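GCN5-related N-acetyltransferase (Arthrobacter sp., PDB 2R1I) probably transfers an acetyl group from acetyl-coenzyme A to an amine of a substrate not yet identified, as other GNAT-family acetyltransferases do. Local coordinates at residues 34-39 and 70-75; 78-83 and 112-117; 96-101 and 124-129; 117-122 and 146-151. One frame throughout, in Å; residues are numbered along the deposited sequence. Where two conformers were deposited one is given.

Contacts 1 and 4 are buried, with Met39 in contact 1 the one touching residue partly exposed, whereas contacts 2 and 3 are partly buried. Contacts 2, 3 and 4 all use helix 109-128, which meets strand 81-88 in contact 2, strand 97-104 in contact 3 and helix 143-150 in contact 4. Contact 1 joins strand 70-75 to helix 33-47 on the other face of the sheet, its centre about 17 Å from that of contact 3 and about 18 Å from that of contact 4. The chemistry follows depth: aliphatic or aliphatic-aromatic in contacts 1 and 4, mixed in 2 and 3, where a hydroxyl or carbonyl oxygen meets carbon. Contacts 3 and 4 also touch the second subunit.

Contact 1: residues 34-39 and 70-75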
loop_
_atom_site.group_PDB
_atom_site.type_symbol
_atom_site.label_atom_id
_atom_site.label_comp_id
_atom_site.label_asym_id
_atom_site.label_seq_id
_atom_site.Cartn_x
_atom_site.Cartn_y
_atom_site.Cartn_z
ATOM N N ALA A 34 12.432 1.753 21.568
ATOM C CA ALA A 34 13.121 3.012 21.750
ATOM C C ALA A 34 14.241 3.205 20.728
ATOM O O ALA A 34 14.438 4.333 20.210
ATOM C CB ALA A 34 13.633 3.186 23.224
ATOM N N THR A 35 14.981 2.134 20.442
ATOM C CA THR A 35 16.058 2.161 19.467
ATOM C C THR A 35 15.526 2.576 18.113
ATOM O O THR A 35 16.035 3.516 17.455
ATOM C CB THR A 35 16.743 0.773 19.398
ATOM O OG1 THR A 35 17.461 0.573 20.616
ATOM C CG2 THR A 35 17.745 0.633 18.218
ATOM N N VAL A 36 14.465 1.913 17.718
ATOM C CA VAL A 36 13.829 2.138 16.403
ATOM C C VAL A 36 13.269 3.565 16.331
ATOM O O VAL A 36 13.441 4.257 15.326
ATOM C CB VAL A 36 12.756 1.096 16.069
ATOM C CG1 VAL A 36 12.050 1.458 14.763
ATOM C CG2 VAL A 36 13.406 -0.303 15.913
ATOM N N ALA A 37 12.604 3.992 17.405
ATOM C CA ALA A 37 12.062 5.361 17.496
ATOM C C ALA A 37 13.140 6.407 17.234
ATOM O O ALA A 37 12.957 7.321 16.424
ATOM C CB ALA A 37 11.408 5.602 18.852
ATOM N N GLN A 38 14.278 6.242 17.883
ATOM C CA GLN A 38 15.397 7.176 17.748
ATOM C C GLN A 38 16.023 7.137 16.364
ATOM O O GLN A 38 16.319 8.201 15.779
ATOM C CB GLN A 38 16.466 6.870 18.785
ATOM C CG GLN A 38 17.549 7.917 18.900
ATOM C CD GLN A 38 17.027 9.262 19.434
ATOM O OE1 GLN A 38 16.491 9.349 20.552
ATOM N NE2 GLN A 38 17.182 10.309 18.631
HETATM N N MSE A 39 16.187 5.948 15.800
HETATM C CA MSE A 39 16.647 5.843 14.425
HETATM C C MSE A 39 15.717 6.508 13.410
HETATM O O MSE A 39 16.204 7.227 12.507
HETATM C CB MSE A 39 16.888 4.396 14.041
HETATM C CG MSE A 39 17.941 3.735 14.882
HETATM SE SE MSE A 39 18.054 1.872 14.401
HETATM C CE MSE A 39 18.642 2.316 12.487
ATOM N N VAL A 70 3.149 -4.468 10.771
ATOM C CA VAL A 70 4.339 -3.679 10.408
ATOM C C VAL A 70 5.500 -4.380 11.080
ATOM O O VAL A 70 5.469 -4.669 12.283
ATOM C CB VAL A 70 4.269 -2.263 10.918
ATOM C CG1 VAL A 70 5.606 -1.503 10.732
ATOM C CG2 VAL A 70 3.132 -1.527 10.181
ATOM N N VAL A 71 6.498 -4.710 10.262
ATOM C CA VAL A 71 7.681 -5.436 10.713
ATOM C C VAL A 71 8.886 -4.544 10.416
ATOM O O VAL A 71 8.956 -3.882 9.380
ATOM C CB VAL A 71 7.796 -6.799 9.959
ATOM C CG1 VAL A 71 9.225 -7.426 10.228
ATOM C CG2 VAL A 71 6.600 -7.760 10.294
ATOM N N VAL A 72 9.825 -4.485 11.359
ATOM C CA VAL A 72 11.038 -3.659 11.216
ATOM C C VAL A 72 12.245 -4.601 11.296
ATOM O O VAL A 72 12.326 -5.464 12.177
ATOM C CB VAL A 72 11.143 -2.541 12.243
ATOM C CG1 VAL A 72 12.542 -1.856 12.164
ATOM C CG2 VAL A 72 9.948 -1.557 12.078
ATOM N N LEU A 73 13.120 -4.460 10.299
ATOM C CA LEU A 73 14.415 -5.197 10.240
ATOM C C LEU A 73 15.544 -4.211 10.537
ATOM O O LEU A 73 15.506 -3.053 10.054
ATOM C CB LEU A 73 14.661 -5.943 8.917
ATOM C CG LEU A 73 13.614 -6.969 8.485
ATOM C CD1 LEU A 73 13.979 -7.598 7.159
ATOM C CD2 LEU A 73 13.391 -8.015 9.570
ATOM N N LEU A 74 16.537 -4.662 11.323
ATOM C CA LEU A 74 17.672 -3.861 11.739
ATOM C C LEU A 74 18.970 -4.486 11.214
ATOM O O LEU A 74 19.125 -5.703 11.264
ATOM C CB LEU A 74 17.772 -3.790 13.261
ATOM C CG LEU A 74 16.595 -3.117 13.972
ATOM C CD1 LEU A 74 16.697 -3.304 15.457
ATOM C CD2 LEU A 74 16.566 -1.653 13.615
ATOM N N ALA A 75 19.848 -3.630 10.699
ATOM C CA ALA A 75 21.177 -4.005 10.169
ATOM C C ALA A 75 22.245 -3.254 10.966
ATOM O O ALA A 75 22.159 -2.031 11.142
ATOM C CB ALA A 75 21.275 -3.632 8.726
#
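Val36, near the start of helix 33-47, turns both methyls to strand 70-75. Val36 CG2 makes the nearest approaches: it meets Val72 CG1 tip to tip at 4.1 Å and lies 4.1 Å from Leu74 CD2, over the gap between two alternate residues of the strand. Val36 CG1, anti to the backbone N (chi1 175°), lies 4.2 Å from Val72 CG1. One turn on, selenomethionine Met39 crosses Leu74 at a slant, its SE 3.9 Å from Leu74 CD2. With the chain bent at chi3 (63°), Met39 CE stays 4.6 Å from Leu74 CD2 and the selenium comes nearest. That methyl therefore touches both Val36 and Met39.

The helix runs nearly perpendicular to the strand, with an angle of 81° and a closest axis approach of 10.8 Å. This is the alpha/beta layering of the GNAT fold: Val72 and Leu74 face this helix, while Leu73 and Ala75 face helix 109-128 across the sheet. Leu61 of helix 54-64 also packs on Val36, and Leu82 of the next strand on Met39. With no hydrogen bond or charge between the segments, the contact rests on dispersion and exclusion of water, so its fit depends on side-chain shape.

Contact 2: residues 78-83 and 112-117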
loop_
_atom_site.group_PDB
_atom_site.type_symbol
_atom_site.label_atom_id
_atom_site.label_comp_id
_atom_site.label_asym_id
_atom_site.label_seq_id
_atom_site.Cartn_x
_atom_site.Cartn_y
_atom_site.Cartn_z
ATOM N N PRO A 78 26.194 -1.597 16.683
ATOM C CA PRO A 78 24.813 -1.151 16.896
ATOM C C PRO A 78 24.078 -0.977 15.561
ATOM O O PRO A 78 24.713 -0.796 14.523
ATOM C CB PRO A 78 24.998 0.210 17.573
ATOM C CG PRO A 78 26.312 0.702 17.037
ATOM C CD PRO A 78 27.168 -0.531 17.000
ATOM N N PRO A 79 22.735 -1.041 15.568
ATOM C CA PRO A 79 22.051 -0.832 14.282
ATOM C C PRO A 79 22.277 0.554 13.638
ATOM O O PRO A 79 22.160 1.597 14.310
ATOM C CB PRO A 79 20.580 -1.033 14.632
ATOM C CG PRO A 79 20.537 -1.684 15.975
ATOM C CD PRO A 79 21.816 -1.331 16.672
ATOM N N THR A 80 22.625 0.553 12.354
ATOM C CA THR A 80 22.799 1.798 11.588
ATOM C C THR A 80 21.917 1.923 10.343
ATOM O O THR A 80 21.959 2.946 9.627
ATOM C CB THR A 80 24.257 1.971 11.179
ATOM O OG1 THR A 80 24.658 0.866 10.363
ATOM C CG2 THR A 80 25.148 2.043 12.427
ATOM N N GLY A 81 21.145 0.886 10.089
ATOM C CA GLY A 81 20.145 0.870 9.017
ATOM C C GLY A 81 18.923 0.059 9.405
ATOM O O GLY A 81 18.983 -0.855 10.216
ATOM N N LEU A 82 17.818 0.388 8.779
ATOM C CA LEU A 82 16.584 -0.337 9.019
ATOM C C LEU A 82 15.695 -0.380 7.794
ATOM O O LEU A 82 15.848 0.462 6.881
ATOM C CB LEU A 82 15.851 0.267 10.221
ATOM C CG LEU A 82 15.281 1.678 10.216
ATOM C CD1 LEU A 82 14.047 1.840 9.319
ATOM C CD2 LEU A 82 14.884 2.071 11.650
ATOM N N ALA A 83 14.808 -1.377 7.778
ATOM C CA ALA A 83 13.720 -1.480 6.819
ATOM C C ALA A 83 12.389 -1.611 7.577
ATOM O O ALA A 83 12.356 -2.276 8.622
ATOM C CB ALA A 83 13.920 -2.676 5.931
ATOM N N HIS A 112 24.896 1.842 1.427
ATOM C CA HIS A 112 24.346 1.148 0.270
ATOM C C HIS A 112 24.466 -0.392 0.422
ATOM O O HIS A 112 23.536 -1.113 0.052
ATOM C CB HIS A 112 25.011 1.671 -0.964
ATOM C CG HIS A 112 24.497 1.114 -2.246
ATOM N ND1 HIS A 112 25.097 0.017 -2.851
ATOM C CD2 HIS A 112 23.645 1.639 -3.161
ATOM C CE1 HIS A 112 24.542 -0.179 -4.034
ATOM N NE2 HIS A 112 23.651 0.791 -4.244
ATOM N N ARG A 113 25.542 -0.879 1.043
ATOM C CA ARG A 113 25.692 -2.336 1.263
ATOM C C ARG A 113 24.639 -2.822 2.214
ATOM O O ARG A 113 23.984 -3.839 1.981
ATOM C CB ARG A 113 27.067 -2.684 1.867
ATOM C CG ARG A 113 28.298 -2.430 1.003
ATOM C CD ARG A 113 29.601 -2.631 1.805
ATOM N N LEU A 114 24.449 -2.068 3.295
ATOM C CA LEU A 114 23.447 -2.418 4.307
ATOM C C LEU A 114 22.058 -2.383 3.665
ATOM O O LEU A 114 21.234 -3.265 3.865
ATOM C CB LEU A 114 23.498 -1.462 5.503
ATOM C CG LEU A 114 24.623 -1.587 6.547
ATOM C CD1 LEU A 114 24.306 -0.636 7.715
ATOM C CD2 LEU A 114 24.821 -3.028 7.037
ATOM N N GLY A 115 21.779 -1.337 2.886
ATOM C CA GLY A 115 20.501 -1.261 2.156
ATOM C C GLY A 115 20.251 -2.507 1.318
ATOM O O GLY A 115 19.157 -3.081 1.345
ATOM N N SER A 116 21.277 -2.944 0.594
ATOM C CA SER A 116 21.172 -4.134 -0.241
ATOM C C SER A 116 20.849 -5.410 0.595
ATOM O O SER A 116 19.974 -6.199 0.244
ATOM C CB SER A 116 22.435 -4.298 -1.098
ATOM O OG SER A 116 22.220 -5.297 -2.040
ATOM N N ALA A 117 21.489 -5.535 1.748
ATOM C CA ALA A 117 21.213 -6.636 2.711
ATOM C C ALA A 117 19.786 -6.561 3.304
ATOM O O ALA A 117 19.099 -7.569 3.485
ATOM C CB ALA A 117 22.279 -6.595 3.876
#
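Thr80 and Leu114 meet with their side chains at about a right angle, where the hairpin between strands 70-75 and 81-88 comes against the first turns of helix 109-128. In the GNAT fold this helix follows the loop that usually receives the pyrophosphate of acetyl-coenzyme A. The run of residues up to Gly115 resembles that family motif, which is consistent with a similar role here.

Leu114 points toward the hairpin. Its CG lies anti to the carbonyl carbon (chi1 -76°), and of its two branches CD1 does the touching. Thr80 presents its hydroxyl and not its methyl: with chi1 at 60°, OG1 stands between the backbone N and the carbonyl carbon, while CG2 is 5.5 Å from Leu114 CD1. The meeting is thus polar oxygen against aliphatic carbon, close but without a hydrogen bond between the segments. CD2 of Leu114 keeps farther off, 5.1 Å from Thr80 OG1.

Beside Thr80, Gly81 brings its backbone alone to the helix. Gly81 N lies 4.2 Å from Leu114 CD1, and the CA atoms of Gly81 and Leu114 are 6.6 Å apart, the shortest such spacing between the segments. Ala75 on the neighbouring strand is opposed by two residues, Thr80 and Gly81, which makes a classic beta bulge at the entry to the strand, and Ala75 packs on Leu114 too. The exposed Thr80 marks the outer margin of the contact, whose nearest approach is Thr80 OG1 to Leu114 CD1, 3.1 Å.

Contact 3: residues 96-101 and 124-129. With EDO (1,2-ethanediol), chain E.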
loop_
_atom_site.group_PDB
_atom_site.type_symbol
_atom_site.label_atom_id
_atom_site.label_comp_id
_atom_site.label_asym_id
_atom_site.label_seq_id
_atom_site.Cartn_x
_atom_site.Cartn_y
_atom_site.Cartn_z
ATOM N N PRO A 96 -0.532 -12.212 1.911
ATOM C CA PRO A 96 -0.511 -10.751 2.033
ATOM C C PRO A 96 0.264 -10.114 0.848
ATOM O O PRO A 96 1.084 -10.765 0.179
ATOM C CB PRO A 96 0.264 -10.508 3.328
ATOM C CG PRO A 96 1.167 -11.661 3.404
ATOM C CD PRO A 96 0.373 -12.841 2.881
ATOM N N VAL A 97 -0.001 -8.826 0.634
ATOM C CA VAL A 97 0.797 -7.958 -0.192
ATOM C C VAL A 97 1.608 -7.101 0.793
ATOM O O VAL A 97 1.075 -6.613 1.800
ATOM C CB VAL A 97 -0.008 -7.074 -1.140
ATOM C CG1 VAL A 97 0.910 -6.109 -1.927
ATOM C CG2 VAL A 97 -0.805 -7.987 -2.121
ATOM N N ALA A 98 2.917 -6.954 0.491
ATOM C CA ALA A 98 3.797 -6.187 1.348
ATOM C C ALA A 98 4.212 -4.889 0.674
ATOM O O ALA A 98 4.364 -4.833 -0.560
ATOM C CB ALA A 98 5.016 -7.001 1.705
ATOM N N ILE A 99 4.457 -3.845 1.488
ATOM C CA ILE A 99 5.093 -2.608 1.043
ATOM C C ILE A 99 6.382 -2.429 1.824
ATOM O O ILE A 99 6.402 -2.600 3.070
ATOM C CB ILE A 99 4.179 -1.349 1.184
ATOM C CG1 ILE A 99 2.843 -1.496 0.411
ATOM C CG2 ILE A 99 4.867 -0.048 0.756
ATOM C CD1 ILE A 99 1.767 -0.479 0.889
ATOM N N LEU A 100 7.430 -2.065 1.093
ATOM C CA LEU A 100 8.639 -1.504 1.702
ATOM C C LEU A 100 8.389 -0.030 2.052
ATOM O O LEU A 100 8.626 0.871 1.249
ATOM C CB LEU A 100 9.825 -1.678 0.767
ATOM C CG LEU A 100 11.193 -1.285 1.367
ATOM C CD1 LEU A 100 11.541 -2.222 2.549
ATOM C CD2 LEU A 100 12.323 -1.343 0.306
ATOM N N ASP A 101 7.810 0.194 3.241
ATOM C CA ASP A 101 7.404 1.517 3.723
ATOM C C ASP A 101 8.619 2.446 3.811
ATOM O O ASP A 101 8.545 3.627 3.497
ATOM C CB ASP A 101 6.792 1.413 5.145
ATOM C CG ASP A 101 5.428 0.750 5.217
ATOM O OD1 ASP A 101 4.871 0.290 4.201
ATOM O OD2 ASP A 101 4.914 0.651 6.363
ATOM N N GLY A 124 12.846 -12.188 1.693
ATOM C CA GLY A 124 12.745 -13.459 2.389
ATOM C C GLY A 124 11.627 -13.516 3.409
ATOM O O GLY A 124 10.891 -14.483 3.501
ATOM N N LEU A 125 11.515 -12.456 4.183
ATOM C CA LEU A 125 10.464 -12.373 5.169
ATOM C C LEU A 125 9.072 -12.347 4.520
ATOM O O LEU A 125 8.186 -13.034 4.977
ATOM C CB LEU A 125 10.706 -11.179 6.072
ATOM C CG LEU A 125 9.895 -11.161 7.364
ATOM C CD1 LEU A 125 10.746 -10.737 8.529
ATOM C CD2 LEU A 125 8.746 -10.233 7.147
ATOM N N VAL A 126 8.905 -11.591 3.437
ATOM C CA VAL A 126 7.646 -11.577 2.692
ATOM C C VAL A 126 7.270 -12.973 2.182
ATOM O O VAL A 126 6.130 -13.432 2.369
ATOM C CB VAL A 126 7.661 -10.493 1.553
ATOM C CG1 VAL A 126 6.383 -10.591 0.684
ATOM C CG2 VAL A 126 7.865 -9.070 2.138
ATOM N N ARG A 127 8.238 -13.659 1.557
ATOM C CA ARG A 127 8.015 -15.031 1.098
ATOM C C ARG A 127 7.581 -15.933 2.255
ATOM O O ARG A 127 6.677 -16.757 2.085
ATOM C CB ARG A 127 9.287 -15.612 0.457
ATOM C CG ARG A 127 9.464 -15.288 -1.030
ATOM C CD ARG A 127 10.516 -16.247 -1.759
ATOM N NE ARG A 127 10.979 -15.632 -3.011
ATOM C CZ ARG A 127 12.042 -14.826 -3.120
ATOM N NH1 ARG A 127 12.808 -14.535 -2.056
ATOM N NH2 ARG A 127 12.365 -14.320 -4.319
ATOM N N SER A 128 8.241 -15.798 3.403
ATOM C CA SER A 128 7.950 -16.623 4.576
ATOM C C SER A 128 6.529 -16.451 5.048
ATOM O O SER A 128 5.942 -17.395 5.581
ATOM C CB SER A 128 8.919 -16.359 5.750
ATOM O OG SER A 128 8.639 -15.166 6.515
ATOM N N ARG A 129 5.982 -15.253 4.830
ATOM C CA ARG A 129 4.587 -14.934 5.193
ATOM C C ARG A 129 3.571 -15.390 4.111
ATOM O O ARG A 129 2.355 -15.122 4.196
ATOM C CB ARG A 129 4.440 -13.435 5.411
ATOM C CG ARG A 129 5.131 -12.855 6.592
ATOM C CD ARG A 129 4.373 -13.098 7.880
ATOM N NE ARG A 129 3.125 -12.338 7.883
ATOM C CZ ARG A 129 2.987 -11.123 8.400
ATOM N NH1 ARG A 129 4.035 -10.528 8.922
ATOM N NH2 ARG A 129 1.819 -10.508 8.298
HETATM C C1 EDO E . -0.882 -17.906 1.844
HETATM O O1 EDO E . -0.213 -17.995 0.564
HETATM C C2 EDO E . 0.061 -17.220 2.837
HETATM O O2 EDO E . -0.546 -16.783 4.061
#
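Pro96 gives up the most surface here, 58 Å², by laying its ring against Arg129 just beyond the end of helix 109-128. Its CD comes 3.3 Å from Arg129 O, and CG follows at 3.7 Å from the same oxygen. The aliphatic part of the arginine joins in, with Pro96 CG 4.2 Å from Arg129 CB.

Arg129, with 44 Å² buried, turns its guanidinium elsewhere: NH1 is hydrogen-bonded to Glu68 O, and the group makes a cation-pi contact with Phe87. Its carbonyl oxygen also takes a weak hydrogen bond from O2 of a 1,2-ethanediol, probably left from crystallisation.

Val126 supplies the third large share, 42 Å², one turn earlier. With CG1 anti to the backbone N (chi1 174°), CG2 is the branch nearer the strand, 3.5 Å from Ala98 CB; CG1 is 4.0 Å from the same atom. Both methyls therefore press on one small side chain from the same side.

Strand and helix are the first two elements of the beta-alpha-beta unit that strand 133-139 completes. Leu172 of the second subunit also packs on Val126. With no hydrogen bond between the two segments, the helix is held to the strand by close apolar packing, and the small side chain of Ala98 goes with the short spacing of the backbones there, Ala98 CA being 6.8 Å from Val126 CA.

Contact 4: residues 117-122 and 146-151; sequences ALLAAS and RRFYEA
Leu119 sends its CD2 methyl into the angle between the rings of Phe148 and Tyr149, reaching both at the same distance. The contact joins helix 109-128 to helix 143-150, the helices that follow two neighbouring parallel strands of the GNAT sheet, 97-104 and 133-139.

The rings receive the methyl differently. Leu119 CD2 stands at the edge of the Tyr149 ring, near its plane and 4.1 Å from CD1. It approaches Phe148 obliquely, 4.1 Å from CE1, and the leucine and phenylalanine side chains run alongside one another, pointing opposite ways. Leu119 holds its CG anti to the backbone N (chi1 177°), extending toward the other helix and bridging backbones whose nearest CA atoms, those of Leu119 and Tyr149, are 9.0 Å apart.

Within helix 143-150 the rings are fitted to each other. Phe148 CD1 lies 3.6 Å above the plane of the Tyr149 ring, offset toward its rim, while Tyr149 CE1 sits at the edge of the Phe148 ring and in its plane. Phe148 also makes an edge-to-face contact with His112, and both rings pack on Leu103 of strand 97-104. Elsewhere on this helix, Arg146 and Glu150 hydrogen-bond Tyr168 of the second subunit.

Farther along the first segment, Ser122 turns its hydroxyl back on its own helix: Ser122 OG donates to Leu118 O at 2.8 Å, from the face of that carbonyl's plane opposite the one Ser122 N uses.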
loop_
_atom_site.group_PDB
_atom_site.type_symbol
_atom_site.label_atom_id
_atom_site.label_comp_id
_atom_site.label_asym_id
_atom_site.label_seq_id
_atom_site.Cartn_x
_atom_site.Cartn_y
_atom_site.Cartn_z
ATOM N N ALA A 117 21.489 -5.535 1.748
ATOM C CA ALA A 117 21.213 -6.636 2.711
ATOM C C ALA A 117 19.786 -6.561 3.304
ATOM O O ALA A 117 19.099 -7.569 3.485
ATOM C CB ALA A 117 22.279 -6.595 3.876
ATOM N N LEU A 118 19.373 -5.355 3.636
ATOM C CA LEU A 118 18.049 -5.161 4.220
ATOM C C LEU A 118 16.959 -5.545 3.206
ATOM O O LEU A 118 15.936 -6.149 3.584
ATOM C CB LEU A 118 17.919 -3.726 4.705
ATOM C CG LEU A 118 18.570 -3.467 6.074
ATOM C CD1 LEU A 118 18.795 -1.985 6.320
ATOM C CD2 LEU A 118 17.684 -4.090 7.216
ATOM N N LEU A 119 17.171 -5.169 1.939
ATOM C CA LEU A 119 16.190 -5.489 0.889
ATOM C C LEU A 119 16.052 -7.011 0.700
ATOM O O LEU A 119 14.963 -7.557 0.611
ATOM C CB LEU A 119 16.498 -4.760 -0.430
ATOM C CG LEU A 119 15.546 -5.115 -1.589
ATOM C CD1 LEU A 119 14.087 -4.766 -1.161
ATOM C CD2 LEU A 119 15.940 -4.421 -2.883
ATOM N N ALA A 120 17.184 -7.700 0.638
ATOM C CA ALA A 120 17.176 -9.141 0.494
ATOM C C ALA A 120 16.492 -9.836 1.670
ATOM O O ALA A 120 15.696 -10.773 1.487
ATOM C CB ALA A 120 18.648 -9.653 0.260
ATOM N N ALA A 121 16.769 -9.382 2.888
ATOM C CA ALA A 121 16.121 -9.948 4.063
ATOM C C ALA A 121 14.590 -9.698 4.025
ATOM O O ALA A 121 13.805 -10.571 4.413
ATOM C CB ALA A 121 16.747 -9.363 5.347
ATOM N N SER A 122 14.189 -8.513 3.551
ATOM C CA SER A 122 12.746 -8.150 3.397
ATOM C C SER A 122 12.050 -9.089 2.418
ATOM O O SER A 122 10.996 -9.608 2.701
ATOM C CB SER A 122 12.592 -6.705 2.917
ATOM O OG SER A 122 13.167 -5.761 3.846
ATOM N N ARG A 146 15.833 4.916 -7.393
ATOM C CA ARG A 146 15.334 4.228 -8.576
ATOM C C ARG A 146 16.402 3.278 -9.162
ATOM O O ARG A 146 16.097 2.122 -9.484
ATOM C CB ARG A 146 14.826 5.219 -9.628
ATOM C CG ARG A 146 13.700 6.115 -9.137
ATOM C CD ARG A 146 13.325 7.137 -10.162
ATOM N NE ARG A 146 12.830 6.563 -11.408
ATOM C CZ ARG A 146 12.467 7.289 -12.462
ATOM N NH1 ARG A 146 12.522 8.615 -12.412
ATOM N NH2 ARG A 146 12.028 6.703 -13.557
ATOM N N ARG A 147 17.635 3.739 -9.282
ATOM C CA ARG A 147 18.700 2.885 -9.830
ATOM C C ARG A 147 18.956 1.666 -8.947
ATOM O O ARG A 147 19.171 0.550 -9.442
ATOM C CB ARG A 147 20.002 3.672 -9.998
ATOM C CG ARG A 147 21.127 2.911 -10.730
ATOM C CD ARG A 147 22.368 3.820 -10.964
ATOM N NE ARG A 147 22.466 4.792 -9.872
ATOM C CZ ARG A 147 22.350 6.120 -9.978
ATOM N NH1 ARG A 147 22.199 6.728 -11.157
ATOM N NH2 ARG A 147 22.409 6.852 -8.869
ATOM N N PHE A 148 18.873 1.898 -7.635
ATOM C CA PHE A 148 19.082 0.854 -6.617
ATOM C C PHE A 148 18.006 -0.248 -6.674
ATOM O O PHE A 148 18.332 -1.435 -6.710
ATOM C CB PHE A 148 19.135 1.493 -5.228
ATOM C CG PHE A 148 19.146 0.505 -4.085
ATOM C CD1 PHE A 148 17.978 0.058 -3.514
ATOM C CD2 PHE A 148 20.349 0.022 -3.583
ATOM C CE1 PHE A 148 18.005 -0.850 -2.444
ATOM C CE2 PHE A 148 20.367 -0.876 -2.505
ATOM C CZ PHE A 148 19.203 -1.315 -1.961
ATOM N N TYR A 149 16.739 0.138 -6.724
ATOM C CA TYR A 149 15.684 -0.875 -6.775
ATOM C C TYR A 149 15.637 -1.580 -8.108
ATOM O O TYR A 149 15.443 -2.804 -8.154
ATOM C CB TYR A 149 14.351 -0.247 -6.429
ATOM C CG TYR A 149 14.281 0.183 -4.986
ATOM C CD1 TYR A 149 14.471 -0.734 -3.961
ATOM C CD2 TYR A 149 14.036 1.516 -4.643
ATOM C CE1 TYR A 149 14.392 -0.342 -2.621
ATOM C CE2 TYR A 149 13.977 1.918 -3.308
ATOM C CZ TYR A 149 14.158 0.989 -2.307
ATOM O OH TYR A 149 14.083 1.410 -0.980
ATOM N N GLU A 150 15.857 -0.841 -9.195
ATOM C CA GLU A 150 15.777 -1.406 -10.539
ATOM C C GLU A 150 16.881 -2.449 -10.735
ATOM O O GLU A 150 16.677 -3.435 -11.426
ATOM C CB GLU A 150 15.799 -0.304 -11.618
ATOM C CG GLU A 150 14.534 0.502 -11.676
ATOM C CD GLU A 150 14.551 1.665 -12.638
ATOM O OE1 GLU A 150 15.584 1.876 -13.312
ATOM O OE2 GLU A 150 13.525 2.387 -12.737
ATOM N N ALA A 151 18.017 -2.264 -10.068
ATOM C CA ALA A 151 19.124 -3.246 -10.118
ATOM C C ALA A 151 18.863 -4.518 -9.298
ATOM O O ALA A 151 19.637 -5.476 -9.385
ATOM C CB ALA A 151 20.401 -2.605 -9.615
#